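Local coordinates for carboxyl esterase NP (Bacillus subtilis, PDB 4CCW), which catalyses the hydrolysis of carboxylic esters to an alcohol and a carboxylate, and is known as naproxen esterase, at residues A[152-155]-A[156-159]; A[103-106]-A[107-111]. One frame throughout, in Å; residues are numbered along the deposited sequence.

In the fold
Two short-range contacts illustrate how an alpha/beta hydrolase fold starts a helix and how it turns the chain at the end of a strand. From the N terminus, the chain first reaches contact 2, residues 103-111, where helix 104-118 starts and its first turns close. It then runs through strand 123-128, helix 130-141 and strand 146-152 before entering contact 1, residues 152-159, which begins on the last residue of that strand and continues as a loop leading to helix 163-171. The two neither nest nor cross: contact 2 is complete before contact 1 opens, and their centres lie about 18 Å apart. Helix 130-141 links them indirectly, touching Ala108 and Leu111 of contact 2 as well as Ala155, Thr157 and Phe158 of contact 1.

Contact 1 (A[152-155]-A[156-159]); sequences LSPA and ETFL
With chi1 at -55°, Thr157 holds OG1 anti to its carbonyl carbon, beside its own backbone N, which turns the hydroxyl back to the carbonyl of Ala155, while CG2 is left anti to the N. Phe158 has its CG likewise anti to the carbonyl carbon (chi1 -54°), and its ring comes near Pro154. The Thr157 hydroxyl donates to Ala155 O, OG1 to O 2.8 Å, arriving above the carbonyl plane, 38° out of it. This bond closes a tight loop at the end of strand 146-152, and the backbone bond from Phe158 N to Glu156 O, 2.8 Å, fastens the next bend. Pro154 packs against both side chains: its CB lies 3.5 Å from Thr157 OG1, and its CG approaches the Phe158 ring obliquely, 4.0 Å from CE2. The proline and phenylalanine side chains cross at about a right angle. Thr157 CG2 rests over one face of that ring, toward its rim. Glu156 extends elsewhere, its OE2 accepting from Phe161 N. The side chain of Ala155 is about 6 Å from that of His273, the probable proton acceptor. The hydroxyl thus gives a buried carbonyl a donor, within a loop beside the active site.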
ATOM      1  N   LEU A 152      -4.554  -0.030   6.584  1.00 21.80           N
ATOM      2  CA  LEU A 152      -5.796  -0.479   5.965  1.00 22.08           C
ATOM      3  C   LEU A 152      -5.614  -1.878   5.415  1.00 21.32           C
ATOM      4  O   LEU A 152      -4.729  -2.085   4.583  1.00 21.38           O
ATOM      5  CB  LEU A 152      -6.200   0.467   4.815  1.00 22.99           C
ATOM      6  CG  LEU A 152      -6.850   1.839   5.095  1.00 24.84           C
ATOM      7  CD1 LEU A 152      -6.360   2.559   6.341  1.00 24.94           C
ATOM      8  CD2 LEU A 152      -6.708   2.754   3.882  1.00 25.11           C
ATOM      9  N   SER A 153      -6.448  -2.829   5.848  1.00 21.15           N
ATOM     10  CA  SER A 153      -6.428  -4.178   5.256  1.00 20.99           C
ATOM     11  C   SER A 153      -4.980  -4.687   5.057  1.00 20.70           C
ATOM     12  O   SER A 153      -4.606  -5.075   3.948  1.00 20.99           O
ATOM     13  CB  SER A 153      -7.122  -4.162   3.889  1.00 21.87           C
ATOM     14  OG  SER A 153      -8.430  -3.624   3.992  1.00 22.40           O
ATOM     15  N   PRO A 154      -4.158  -4.675   6.128  1.00 20.66           N
ATOM     16  CA  PRO A 154      -2.730  -4.975   5.942  1.00 20.39           C
ATOM     17  C   PRO A 154      -2.446  -6.389   5.440  1.00 19.93           C
ATOM     18  O   PRO A 154      -3.119  -7.335   5.855  1.00 20.33           O
ATOM     19  CB  PRO A 154      -2.153  -4.824   7.346  1.00 20.60           C
ATOM     20  CG  PRO A 154      -3.322  -5.063   8.273  1.00 20.79           C
ATOM     21  CD  PRO A 154      -4.482  -4.433   7.545  1.00 20.76           C
ATOM     22  N   ALA A 155      -1.418  -6.532   4.605  1.00 19.72           N
ATOM     23  CA  ALA A 155      -0.964  -7.865   4.221  1.00 19.56           C
ATOM     24  C   ALA A 155      -0.408  -8.510   5.478  1.00 19.24           C
ATOM     25  O   ALA A 155       0.481  -7.957   6.124  1.00 19.71           O
ATOM     26  CB  ALA A 155       0.113  -7.796   3.155  1.00 20.13           C
ATOM     27  N   GLU A 156      -0.959  -9.661   5.830  1.00 18.79           N
ATOM     28  CA  GLU A 156      -0.621 -10.353   7.075  1.00 18.81           C
ATOM     29  C   GLU A 156      -0.566  -9.382   8.251  1.00 19.01           C
ATOM     30  O   GLU A 156      -1.597  -8.803   8.568  1.00 18.92           O
ATOM     31  CB  GLU A 156       0.618 -11.248   6.878  1.00 19.29           C
ATOM     32  CG  GLU A 156       0.252 -12.449   6.018  1.00 19.08           C
ATOM     33  CD  GLU A 156       1.221 -13.622   6.177  1.00 19.51           C
ATOM     34  OE1 GLU A 156       2.364 -13.422   6.626  1.00 19.89           O
ATOM     35  OE2 GLU A 156       0.809 -14.744   5.864  1.00 19.55           O
ATOM     36  N   THR A 157       0.607  -9.172   8.847  1.00 19.55           N
ATOM     37  CA  THR A 157       0.791  -8.196   9.953  1.00 20.22           C
ATOM     38  C   THR A 157       0.218  -8.699  11.288  1.00 20.70           C
ATOM     39  O   THR A 157       0.970  -8.927  12.237  1.00 21.39           O
ATOM     40  CB  THR A 157       0.239  -6.788   9.580  1.00 19.99           C
ATOM     41  OG1 THR A 157       0.855  -6.359   8.357  1.00 20.01           O
ATOM     42  CG2 THR A 157       0.521  -5.737  10.706  1.00 20.44           C
ATOM     43  N   PHE A 158      -1.104  -8.879  11.355  1.00 21.34           N
ATOM     44  CA  PHE A 158      -1.733  -9.439  12.559  1.00 22.13           C
ATOM     45  C   PHE A 158      -2.034 -10.931  12.463  1.00 22.38           C
ATOM     46  O   PHE A 158      -1.886 -11.661  13.441  1.00 24.00           O
ATOM     47  CB  PHE A 158      -2.982  -8.631  12.940  1.00 23.15           C
ATOM     48  CG  PHE A 158      -2.701  -7.174  13.098  1.00 23.47           C
ATOM     49  CD1 PHE A 158      -1.994  -6.700  14.208  1.00 23.50           C
ATOM     50  CD2 PHE A 158      -3.087  -6.274  12.114  1.00 23.51           C
ATOM     51  CE1 PHE A 158      -1.697  -5.355  14.339  1.00 24.03           C
ATOM     52  CE2 PHE A 158      -2.815  -4.924  12.251  1.00 23.73           C
ATOM     53  CZ  PHE A 158      -2.114  -4.465  13.360  1.00 24.03           C
ATOM     54  N   LEU A 159      -2.444 -11.386  11.283  1.00 21.82           N
ATOM     55  CA  LEU A 159      -2.779 -12.789  11.051  1.00 21.80           C
ATOM     56  C   LEU A 159      -2.105 -13.247   9.777  1.00 21.44           C
ATOM     57  O   LEU A 159      -1.868 -12.416   8.901  1.00 21.17           O
ATOM     58  CB  LEU A 159      -4.285 -12.969  10.832  1.00 22.60           C
ATOM     59  CG  LEU A 159      -5.253 -12.713  11.980  1.00 23.82           C
ATOM     60  CD1 LEU A 159      -6.653 -13.050  11.484  1.00 23.94           C
ATOM     61  CD2 LEU A 159      -4.877 -13.556  13.195  1.00 24.75           C
TER

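Contact 2 (A[103-106]-A[107-111]); sequences TRTD and YANWL
Thr103 and Tyr107 are joined by the first backbone bond of helix 104-118, from Tyr107 N to Thr103 O at 3.1 Å, and Thr103 is the N-cap. Its OG1 accepts from Asp106 N at 3.0 Å with an N-H...O angle of 166°, occupying an amide that has no preceding helical turn to supply a carbonyl. The alpha-helical pattern continues from Ala108 N to Arg104 O, from Asn109 N to Thr105 O and from Trp110 N to Asp106 O; the last is 2.8 Å. Arg104 O has a second donor in Asn137 ND2, while the Arg104 guanidinium reaches Gly219 O through NH1 and forms a cation-pi contact with Tyr222.

Packing begins where the Tyr107 ring folds back beside the first turn. Its CG sits next to its own N and anti to the carbonyl carbon (chi1 -74°), which brings CD2 to 3.2 Å from Thr103 O. Farther out, this ring meets His134 edge-to-face and lies nearly parallel to Phe220. With an alanine here the backbone bond would remain, but His134 and Phe220 would probably lose their aromatic partner, leaving a gap beside the helix. The Ala108 methyl, CB, lies 3.7 Å from Arg104 O and 3.8 Å from Thr105 O. The indole of Trp110 takes Tyr107 O at its edge, in plane, and its NE1 is hydrogen-bonded to Thr44 OG1. On the more accessible flank, Thr105 and Asn109 lie side by side and point the same way, with Thr105 CG2 3.8 Å from Asn109 ND2.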
ATOM      1  N   THR A 103      14.761  -8.185   2.756  1.00 31.81           N
ATOM      2  CA  THR A 103      14.561  -8.321   4.201  1.00 30.38           C
ATOM      3  C   THR A 103      13.724  -7.172   4.723  1.00 29.53           C
ATOM      4  O   THR A 103      13.600  -6.131   4.073  1.00 29.07           O
ATOM      5  CB  THR A 103      15.868  -8.378   5.011  1.00 31.85           C
ATOM      6  OG1 THR A 103      16.511  -7.096   4.998  1.00 32.64           O
ATOM      7  CG2 THR A 103      16.795  -9.455   4.476  1.00 32.12           C
ATOM      8  N   ARG A 104      13.165  -7.365   5.913  1.00 28.02           N
ATOM      9  CA  ARG A 104      12.381  -6.324   6.545  1.00 27.46           C
ATOM     10  C   ARG A 104      13.282  -5.146   6.944  1.00 28.32           C
ATOM     11  O   ARG A 104      12.860  -4.000   6.923  1.00 28.34           O
ATOM     12  CB  ARG A 104      11.634  -6.900   7.742  1.00 26.60           C
ATOM     13  CG  ARG A 104      10.664  -8.005   7.326  1.00 25.66           C
ATOM     14  CD  ARG A 104       9.672  -8.332   8.437  1.00 24.72           C
ATOM     15  NE  ARG A 104      10.293  -9.017   9.570  1.00 24.91           N
ATOM     16  CZ  ARG A 104      10.584 -10.319   9.595  1.00 25.23           C
ATOM     17  NH1 ARG A 104      10.328 -11.104   8.532  1.00 24.43           N
ATOM     18  NH2 ARG A 104      11.147 -10.836  10.681  1.00 25.55           N
ATOM     19  N   THR A 105      14.524  -5.436   7.285  1.00 29.93           N
ATOM     20  CA  THR A 105      15.494  -4.371   7.555  1.00 31.37           C
ATOM     21  C   THR A 105      15.726  -3.511   6.302  1.00 31.69           C
ATOM     22  O   THR A 105      15.656  -2.282   6.363  1.00 31.63           O
ATOM     23  CB  THR A 105      16.814  -4.949   8.091  1.00 33.26           C
ATOM     24  OG1 THR A 105      16.563  -5.591   9.348  1.00 34.12           O
ATOM     25  CG2 THR A 105      17.849  -3.849   8.302  1.00 34.47           C
ATOM     26  N   ASP A 106      15.974  -4.168   5.167  1.00 32.21           N
ATOM     27  CA  ASP A 106      16.192  -3.483   3.887  1.00 33.12           C
ATOM     28  C   ASP A 106      15.033  -2.561   3.542  1.00 32.23           C
ATOM     29  O   ASP A 106      15.243  -1.401   3.209  1.00 32.54           O
ATOM     30  CB  ASP A 106      16.392  -4.495   2.750  1.00 34.16           C
ATOM     31  CG  ASP A 106      17.745  -5.191   2.803  1.00 36.48           C
ATOM     32  OD1 ASP A 106      18.703  -4.632   3.373  1.00 37.35           O
ATOM     33  OD2 ASP A 106      17.849  -6.313   2.268  1.00 37.80           O
ATOM     34  N   TYR A 107      13.809  -3.082   3.626  1.00 30.43           N
ATOM     35  CA  TYR A 107      12.634  -2.286   3.307  1.00 30.16           C
ATOM     36  C   TYR A 107      12.455  -1.055   4.209  1.00 29.61           C
ATOM     37  O   TYR A 107      12.084   0.006   3.724  1.00 30.08           O
ATOM     38  CB  TYR A 107      11.377  -3.165   3.297  1.00 29.26           C
ATOM     39  CG  TYR A 107      11.248  -4.084   2.079  1.00 29.93           C
ATOM     40  CD1 TYR A 107      11.255  -3.568   0.777  1.00 30.55           C
ATOM     41  CD2 TYR A 107      11.066  -5.462   2.236  1.00 29.93           C
ATOM     42  CE1 TYR A 107      11.105  -4.408  -0.330  1.00 30.94           C
ATOM     43  CE2 TYR A 107      10.915  -6.306   1.141  1.00 30.23           C
ATOM     44  CZ  TYR A 107      10.931  -5.779  -0.138  1.00 30.63           C
ATOM     45  OH  TYR A 107      10.781  -6.628  -1.222  1.00 31.35           O
ATOM     46  N   ALA A 108      12.711  -1.187   5.511  1.00 29.75           N
ATOM     47  CA  ALA A 108      12.646  -0.024   6.402  1.00 29.75           C
ATOM     48  C   ALA A 108      13.712   1.025   6.048  1.00 31.11           C
ATOM     49  O   ALA A 108      13.434   2.227   6.071  1.00 31.20           O
ATOM     50  CB  ALA A 108      12.757  -0.432   7.865  1.00 29.76           C
ATOM     51  N   ASN A 109      14.918   0.563   5.726  1.00 31.68           N
ATOM     52  CA  ASN A 109      16.005   1.445   5.282  1.00 33.55           C
ATOM     53  C   ASN A 109      15.700   2.112   3.935  1.00 33.51           C
ATOM     54  O   ASN A 109      16.129   3.238   3.688  1.00 34.24           O
ATOM     55  CB  ASN A 109      17.339   0.692   5.198  1.00 34.56           C
ATOM     56  CG  ASN A 109      17.968   0.429   6.562  1.00 35.74           C
ATOM     57  OD1 ASN A 109      17.676   1.114   7.546  1.00 35.55           O
ATOM     58  ND2 ASN A 109      18.849  -0.572   6.621  1.00 36.16           N
ATOM     59  N   TRP A 110      14.967   1.411   3.068  1.00 32.90           N
ATOM     60  CA  TRP A 110      14.523   1.987   1.792  1.00 33.07           C
ATOM     61  C   TRP A 110      13.623   3.171   2.075  1.00 32.76           C
ATOM     62  O   TRP A 110      13.831   4.274   1.564  1.00 32.81           O
ATOM     63  CB  TRP A 110      13.811   0.929   0.923  1.00 32.73           C
ATOM     64  CG  TRP A 110      12.915   1.538  -0.134  1.00 32.72           C
ATOM     65  CD1 TRP A 110      13.302   2.195  -1.301  1.00 33.64           C
ATOM     66  CD2 TRP A 110      11.448   1.616  -0.122  1.00 32.10           C
ATOM     67  NE1 TRP A 110      12.209   2.647  -2.001  1.00 33.72           N
ATOM     68  CE2 TRP A 110      11.062   2.331  -1.346  1.00 32.44           C
ATOM     69  CE3 TRP A 110      10.449   1.161   0.737  1.00 30.58           C
ATOM     70  CZ2 TRP A 110       9.734   2.583  -1.661  1.00 31.78           C
ATOM     71  CZ3 TRP A 110       9.113   1.427   0.408  1.00 30.24           C
ATOM     72  CH2 TRP A 110       8.767   2.113  -0.765  1.00 30.50           C
ATOM     73  N   LEU A 111      12.634   2.954   2.932  1.00 31.39           N
ATOM     74  CA  LEU A 111      11.680   4.002   3.274  1.00 31.37           C
ATOM     75  C   LEU A 111      12.344   5.146   4.049  1.00 32.17           C
ATOM     76  O   LEU A 111      11.968   6.313   3.875  1.00 32.25           O
ATOM     77  CB  LEU A 111      10.493   3.401   4.030  1.00 30.17           C
ATOM     78  CG  LEU A 111       9.205   4.227   4.170  1.00 29.95           C
ATOM     79  CD1 LEU A 111       8.739   4.827   2.848  1.00 29.88           C
ATOM     80  CD2 LEU A 111       8.120   3.356   4.777  1.00 28.93           C
TER